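Putative 6-pyruvoyl tetrahydrobiopterin synthase (Caenorhabditis elegans, PDB 2G64) probably converts 7,8-dihydroneopterin triphosphate into 6-pyruvoyl tetrahydropterin, releasing triphosphate, in a zinc-dependent step of tetrahydrobiopterin biosynthesis. Local coordinates at residues W50-R55 against K73-V78; A29-K32 against C38-S41. The protein carries 1 engineered substitution. All coordinates share one frame; numbering follows the deposited sequence. Where two conformers were deposited one is given.

Contact 1 of 2, residues W50-R55 against K73-V78; sequences WKVKLR and KEMSLV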
ATOM      1  N   TRP A  50      12.116   0.818   8.079  1.00 11.43           N
ATOM      2  CA  TRP A  50      13.470   0.264   8.000  1.00 13.78           C
ATOM      3  C   TRP A  50      13.401  -1.119   7.342  1.00 16.45           C
ATOM      4  O   TRP A  50      12.726  -2.005   7.851  1.00 14.05           O
ATOM      5  CB  TRP A  50      14.020   0.082   9.415  1.00 14.51           C
ATOM      6  CG  TRP A  50      15.462  -0.330   9.472  1.00 14.03           C
ATOM      7  CD1 TRP A  50      16.437  -0.058   8.549  1.00 13.51           C
ATOM      8  CD2 TRP A  50      16.098  -1.066  10.530  1.00 14.49           C
ATOM      9  NE1 TRP A  50      17.661  -0.589   8.980  1.00 12.31           N
ATOM     10  CE2 TRP A  50      17.476  -1.196  10.193  1.00 12.19           C
ATOM     11  CE3 TRP A  50      15.646  -1.604  11.748  1.00 14.74           C
ATOM     12  CZ2 TRP A  50      18.405  -1.865  11.025  1.00 11.66           C
ATOM     13  CZ3 TRP A  50      16.577  -2.301  12.573  1.00 14.90           C
ATOM     14  CH2 TRP A  50      17.937  -2.403  12.204  1.00 13.53           C
ATOM     15  N   LYS A  51      14.083  -1.324   6.218  1.00 11.18           N
ATOM     16  CA  LYS A  51      14.112  -2.698   5.684  1.00 13.22           C
ATOM     17  C   LYS A  51      15.540  -3.217   5.738  1.00 15.68           C
ATOM     18  O   LYS A  51      16.459  -2.528   5.339  1.00 14.46           O
ATOM     19  CB  LYS A  51      13.612  -2.740   4.238  1.00 14.22           C
ATOM     20  CG  LYS A  51      12.312  -1.968   3.991  1.00 15.02           C
ATOM     21  CD  LYS A  51      11.842  -2.196   2.568  1.00 23.25           C
ATOM     22  CE  LYS A  51      10.506  -1.487   2.314  1.00 26.77           C
ATOM     23  NZ  LYS A  51      10.091  -1.650   0.876  1.00 24.11           N
ATOM     24  N   VAL A  52      15.695  -4.440   6.212  1.00 11.44           N
ATOM     25  CA  VAL A  52      17.011  -5.049   6.404  1.00 17.41           C
ATOM     26  C   VAL A  52      17.084  -6.237   5.467  1.00 12.87           C
ATOM     27  O   VAL A  52      16.304  -7.185   5.603  1.00 12.95           O
ATOM     28  CB  VAL A  52      17.187  -5.530   7.858  1.00 15.45           C
ATOM     29  CG1 VAL A  52      18.437  -6.435   7.997  1.00 14.61           C
ATOM     30  CG2 VAL A  52      17.254  -4.319   8.773  1.00 13.66           C
ATOM     31  N   LYS A  53      18.006  -6.162   4.510  1.00 12.94           N
ATOM     32  CA  LYS A  53      18.114  -7.182   3.473  1.00 16.47           C
ATOM     33  C   LYS A  53      19.423  -7.969   3.626  1.00 14.94           C
ATOM     34  O   LYS A  53      20.504  -7.394   3.730  1.00 12.60           O
ATOM     35  CB  LYS A  53      18.035  -6.530   2.080  1.00 16.57           C
ATOM     36  CG  LYS A  53      17.942  -7.511   0.893  1.00 16.80           C
ATOM     37  CD  LYS A  53      17.712  -6.703  -0.383  1.00 18.25           C
ATOM     38  CE  LYS A  53      17.537  -7.593  -1.594  1.00 15.28           C
ATOM     39  NZ  LYS A  53      16.916  -6.875  -2.748  1.00 22.10           N
ATOM     40  N   LEU A  54      19.287  -9.287   3.642  1.00 16.41           N
ATOM     41  CA  LEU A  54      20.412 -10.199   3.823  1.00 16.74           C
ATOM     42  C   LEU A  54      20.557 -10.972   2.521  1.00 15.60           C
ATOM     43  O   LEU A  54      19.579 -11.135   1.783  1.00 15.15           O
ATOM     44  CB  LEU A  54      20.094 -11.175   4.962  1.00 14.04           C
ATOM     45  CG  LEU A  54      19.607 -10.559   6.289  1.00 16.19           C
ATOM     46  CD1 LEU A  54      19.502 -11.688   7.338  1.00 20.52           C
ATOM     47  CD2 LEU A  54      20.560  -9.468   6.780  1.00 17.37           C
ATOM     48  N   ARG A  55      21.765 -11.434   2.217  1.00 14.27           N
ATOM     49  CA  ARG A  55      21.951 -12.275   1.032  1.00 15.30           C
ATOM     50  C   ARG A  55      22.947 -13.386   1.374  1.00 15.49           C
ATOM     51  O   ARG A  55      23.988 -13.132   1.998  1.00 17.98           O
ATOM     52  CB  ARG A  55      22.489 -11.423  -0.124  1.00 13.14           C
ATOM     53  CG  ARG A  55      22.710 -12.186  -1.419  1.00 14.53           C
ATOM     54  CD  ARG A  55      23.154 -11.222  -2.509  1.00 26.55           C
ATOM     55  NE  ARG A  55      23.164 -11.866  -3.814  1.00 40.11           N
ATOM     56  CZ  ARG A  55      24.216 -12.497  -4.326  1.00 59.94           C
ATOM     57  NH1 ARG A  55      25.344 -12.577  -3.636  1.00 40.54           N
ATOM     58  NH2 ARG A  55      24.137 -13.058  -5.527  1.00 46.37           N
ATOM     59  N   LYS A  73      15.480 -10.186  16.972  1.00 22.84           N
ATOM     60  CA  LYS A  73      16.122  -9.742  18.213  0.50 23.37           C
ATOM     61  C   LYS A  73      17.208  -8.695  17.971  1.00 24.20           C
ATOM     62  O   LYS A  73      17.289  -7.691  18.704  1.00 18.51           O
ATOM     63  CB  LYS A  73      16.696 -10.943  18.979  0.50 20.76           C
ATOM     64  CG  LYS A  73      15.666 -11.722  19.788  0.50 20.29           C
ATOM     65  CD  LYS A  73      16.323 -12.829  20.614  0.50 26.27           C
ATOM     66  CE  LYS A  73      17.689 -12.407  21.138  0.50 27.27           C
ATOM     67  NZ  LYS A  73      18.225 -13.374  22.137  0.50 56.43           N
ATOM     68  N   GLU A  74      18.032  -8.919  16.947  1.00 17.03           N
ATOM     69  CA  GLU A  74      19.117  -8.025  16.609  1.00 21.64           C
ATOM     70  C   GLU A  74      18.549  -6.704  16.105  1.00 19.68           C
ATOM     71  O   GLU A  74      19.022  -5.643  16.504  1.00 18.87           O
ATOM     72  CB  GLU A  74      20.030  -8.661  15.556  1.00 19.94           C
ATOM     73  CG  GLU A  74      20.869  -9.794  16.143  1.00 22.57           C
ATOM     74  CD  GLU A  74      21.266 -10.867  15.130  1.00 33.33           C
ATOM     75  OE1 GLU A  74      20.969 -10.744  13.920  1.00 22.09           O
ATOM     76  OE2 GLU A  74      21.887 -11.852  15.559  1.00 28.74           O
ATOM     77  N   MET A  75      17.542  -6.771  15.234  1.00 16.65           N
ATOM     78  CA  MET A  75      16.893  -5.543  14.751  1.00 14.97           C
ATOM     79  C   MET A  75      16.232  -4.762  15.902  1.00 24.55           C
ATOM     80  O   MET A  75      16.275  -3.533  15.921  1.00 19.68           O
ATOM     81  CB  MET A  75      15.876  -5.854  13.653  1.00 18.80           C
ATOM     82  CG  MET A  75      16.545  -6.214  12.325  1.00 18.97           C
ATOM     83  SD  MET A  75      15.366  -6.655  11.036  1.00 19.12           S
ATOM     84  CE  MET A  75      14.425  -5.124  10.814  1.00 18.60           C
ATOM     85  N   SER A  76      15.630  -5.475  16.853  1.00 19.01           N
ATOM     86  CA  SER A  76      15.026  -4.840  18.036  0.50 16.58           C
ATOM     87  C   SER A  76      16.047  -4.013  18.811  1.00 19.23           C
ATOM     88  O   SER A  76      15.755  -2.903  19.263  1.00 18.88           O
ATOM     89  CB  SER A  76      14.392  -5.884  18.965  0.50 20.06           C
ATOM     90  OG  SER A  76      13.506  -5.266  19.892  0.50 18.30           O
ATOM     91  N   LEU A  77      17.248  -4.555  18.963  1.00 19.98           N
ATOM     92  CA  LEU A  77      18.327  -3.870  19.675  1.00 18.72           C
ATOM     93  C   LEU A  77      18.663  -2.536  19.022  1.00 25.52           C
ATOM     94  O   LEU A  77      18.852  -1.517  19.707  1.00 19.68           O
ATOM     95  CB  LEU A  77      19.565  -4.751  19.713  1.00 23.51           C
ATOM     96  CG  LEU A  77      19.548  -5.888  20.724  1.00 25.53           C
ATOM     97  CD1 LEU A  77      20.842  -6.659  20.596  1.00 23.34           C
ATOM     98  CD2 LEU A  77      19.375  -5.336  22.159  1.00 30.59           C
ATOM     99  N   VAL A  78      18.696  -2.527  17.691  1.00 18.33           N
ATOM    100  CA  VAL A  78      18.945  -1.295  16.957  1.00 17.96           C
ATOM    101  C   VAL A  78      17.749  -0.336  17.091  1.00 18.74           C
ATOM    102  O   VAL A  78      17.925   0.866  17.326  1.00 18.27           O
ATOM    103  CB  VAL A  78      19.246  -1.579  15.454  1.00 19.11           C
ATOM    104  CG1 VAL A  78      19.598  -0.303  14.718  1.00 16.80           C
ATOM    105  CG2 VAL A  78      20.379  -2.627  15.307  1.00 20.57           C
TER
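Val52 and Met75 mark the closest backbone approach, with CA atoms 8.4 Å apart, where the axes of strand segment 50-55 and helix segment 73-78 pass at 11.2 Å and 140°. This is helix-on-sheet packing of the T-fold, to which the 6-pyruvoyl tetrahydropterin synthases belong: helix 68-80 rests on a face of the sheet, on strand 44-57. No hydrogen bond crosses; the segments meet by van der Waals packing, nearly all of it between apolar side chains. The Trp50 ring, its CG anti to the backbone N (chi1 -173°), extends to the helix with its six-membered end. There CH2 lies 3.6 Å from Val78 CB, and CZ3 meets Met75 CB at 3.8 Å. The Met75 carbonyl O sits at the ring edge, near its plane, 3.6 Å from CZ3. Above one face of the ring Met75 SD makes a Met-aromatic contact, 5.2 Å from the six-membered ring centroid and 25° off its normal; Val52 CG2 occupies the same face, offset toward the rim. With an alanine in place of Trp50 a gap would probably open between strand and helix, Val78 losing the ring atoms it packs on and the Met75 thioether its aromatic partner. Met108 of helix 101-115 touches both Trp50 and Val78, so a second helix shares this packing. The Met75 chain bends at chi3, placing CE against both Val52 CG2, at 3.6 Å, and Trp50 CE3, at 3.8 Å.

Contact 2 of 2, residues A29-K32 against C38-S41; sequences AENK and CNNS. With NA (sodium ion), chain C.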
ATOM      1  N   ALA A  29      22.018  31.031   9.017  1.00 19.73           N
ATOM      2  CA  ALA A  29      21.495  31.349   7.687  1.00 17.01           C
ATOM      3  C   ALA A  29      21.741  30.230   6.681  1.00 22.00           C
ATOM      4  O   ALA A  29      20.854  29.876   5.915  1.00 22.02           O
ATOM      5  CB  ALA A  29      22.088  32.669   7.174  1.00 20.39           C
ATOM      6  N   GLU A  30      22.951  29.677   6.686  1.00 19.00           N
ATOM      7  CA  GLU A  30      23.295  28.567   5.791  1.00 22.49           C
ATOM      8  C   GLU A  30      22.426  27.330   6.068  1.00 21.42           C
ATOM      9  O   GLU A  30      21.950  26.653   5.142  1.00 19.77           O
ATOM     10  CB  GLU A  30      24.779  28.232   5.958  1.00 17.68           C
ATOM     11  CG  GLU A  30      25.690  29.229   5.245  1.00 23.36           C
ATOM     12  CD  GLU A  30      27.153  29.145   5.660  1.00 37.31           C
ATOM     13  OE1 GLU A  30      27.492  28.467   6.666  1.00 25.85           O
ATOM     14  OE2 GLU A  30      27.973  29.780   4.968  1.00 37.39           O
ATOM     15  N   ASN A  31      22.207  27.053   7.346  1.00 17.31           N
ATOM     16  CA  ASN A  31      21.336  25.927   7.743  1.00 15.44           C
ATOM     17  C   ASN A  31      19.910  26.116   7.273  1.00 19.93           C
ATOM     18  O   ASN A  31      19.277  25.201   6.775  1.00 16.32           O
ATOM     19  CB  ASN A  31      21.331  25.772   9.259  1.00 13.59           C
ATOM     20  CG  ASN A  31      22.405  24.847   9.733  1.00 23.45           C
ATOM     21  OD1 ASN A  31      22.450  23.694   9.307  1.00 16.38           O
ATOM     22  ND2 ASN A  31      23.288  25.338  10.614  1.00 15.72           N
ATOM     23  N   LYS A  32      19.401  27.331   7.427  1.00 19.95           N
ATOM     24  CA  LYS A  32      18.080  27.647   6.897  1.00 18.63           C
ATOM     25  C   LYS A  32      18.032  27.465   5.380  1.00 15.62           C
ATOM     26  O   LYS A  32      17.078  26.884   4.840  1.00 23.06           O
ATOM     27  CB  LYS A  32      17.682  29.073   7.315  1.00 24.08           C
ATOM     28  CG  LYS A  32      16.280  29.533   6.860  1.00 33.85           C
ATOM     29  CD  LYS A  32      15.183  28.497   7.072  1.00 40.40           C
ATOM     30  CE  LYS A  32      13.849  28.985   6.494  1.00 68.15           C
ATOM     31  NZ  LYS A  32      12.947  27.877   6.034  1.00 54.87           N
ATOM     32  N   CYS A  38      12.997  21.860   6.940  1.00 17.56           N
ATOM     33  CA  CYS A  38      13.599  20.807   7.763  1.00 22.96           C
ATOM     34  C   CYS A  38      14.473  21.342   8.907  1.00 17.64           C
ATOM     35  O   CYS A  38      14.742  20.629   9.876  1.00 17.28           O
ATOM     36  CB  CYS A  38      14.375  19.816   6.910  1.00 19.69           C
ATOM     37  SG  CYS A  38      13.314  18.852   5.798  1.00 27.97           S
ATOM     38  N   ASN A  39      14.847  22.616   8.825  1.00 13.93           N
ATOM     39  CA  ASN A  39      15.600  23.251   9.896  1.00 17.01           C
ATOM     40  C   ASN A  39      14.698  23.880  10.989  1.00 22.76           C
ATOM     41  O   ASN A  39      15.194  24.550  11.901  1.00 19.51           O
ATOM     42  CB  ASN A  39      16.553  24.295   9.270  1.00 19.94           C
ATOM     43  CG  ASN A  39      17.492  24.921  10.272  1.00 20.25           C
ATOM     44  OD1 ASN A  39      17.387  26.121  10.562  1.00 18.34           O
ATOM     45  ND2 ASN A  39      18.429  24.129  10.798  1.00 18.25           N
ATOM     46  N   ASN A  40      13.380  23.659  10.914  1.00 20.02           N
ATOM     47  CA  ASN A  40      12.449  24.247  11.907  1.00 21.94           C
ATOM     48  C   ASN A  40      13.028  24.024  13.285  1.00 16.16           C
ATOM     49  O   ASN A  40      13.359  22.885  13.641  1.00 20.48           O
ATOM     50  CB  ASN A  40      11.053  23.563  11.869  1.00 31.91           C
ATOM     51  CG  ASN A  40      10.100  24.068  12.983  1.00 41.09           C
ATOM     52  OD1 ASN A  40       9.765  25.246  13.007  1.00 29.99           O
ATOM     53  ND2 ASN A  40       9.650  23.169  13.890  1.00 17.76           N
ATOM     54  N   SER A  41      13.130  25.090  14.074  1.00 22.97           N
ATOM     55  CA  SER A  41      13.900  25.016  15.309  1.00 19.53           C
ATOM     56  C   SER A  41      13.386  23.998  16.310  1.00 17.24           C
ATOM     57  O   SER A  41      14.181  23.393  17.034  1.00 21.65           O
ATOM     58  CB  SER A  41      14.084  26.401  15.949  1.00 32.38           C
ATOM     59  OG  SER A  41      12.940  26.784  16.679  1.00 39.86           O
TER
HETATM   60 NA    NA C1002      13.007  20.615  11.984  1.00 30.42          NA
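The loop after helix 28-35, which carries the predicted proton acceptor Cys38, folds back against that helix through Asn39, whose side chain meets Asn31 and Lys32. The nearest CA pair, Lys32 and Asn39, is 5.9 Å apart. Asn39 directs its amide at the helix backbone, chi1 (-174°) swinging CG away from the residue's own N: CB lies 3.8 Å from Asn31 O, while ND2 comes within 3.7 Å of Asn31 CB. The two asparagine side chains cross at about a right angle, yet their amide planes differ by just 4°. They do not bond to each other, and Asn39 OD1 is 3.9 Å from Lys32 N, too long for a hydrogen bond to the helix. Asn39 ND2 instead gives a hydrogen bond to Leu21 O, and Asn31 OD1 takes one from Ser23 N, both on the chain before the helix. Cys38 and Asn39 end a 3-10 segment, and Asn40 follows in the loop; a sodium ion is held by Cys38 O at 2.7 Å and Asn40 O at 2.8 Å, with His44, also a zinc ligand, as third protein partner. Asn39 thus faces the helix while the carbonyls of its two neighbours face the metal. On the Cys38-Asn40 side a neighbouring subunit comes in: its His84, a charge-relay residue by similarity, packs on Cys38 and Asn40, and its Asp90 OD2 accepts a hydrogen bond from Asn40 ND2.

How the contacts relate
After strand 6-19 the chain enters helix 28-35, and contact 2 closes a short loop of five residues by folding 38-41 back on 29-32. Strand 44-57 follows directly, starting with zinc ligands His44 and His46. Further along the same strand contact 1 begins, closing a longer loop of 17 residues when helix 68-80 comes over segment 50-55. The two contacts are in series, neither nested nor crossed. The centres of contacts 1 and 2 are about 32 Å apart. The nearest atoms of contacts 1 and 2 are about 18 Å apart. Contact 2 ties the Cys38-Ser41 loop, at the outer part of the chain beside the sodium ion, to helix 28-35; contact 1 joins helix to sheet near the chain centre.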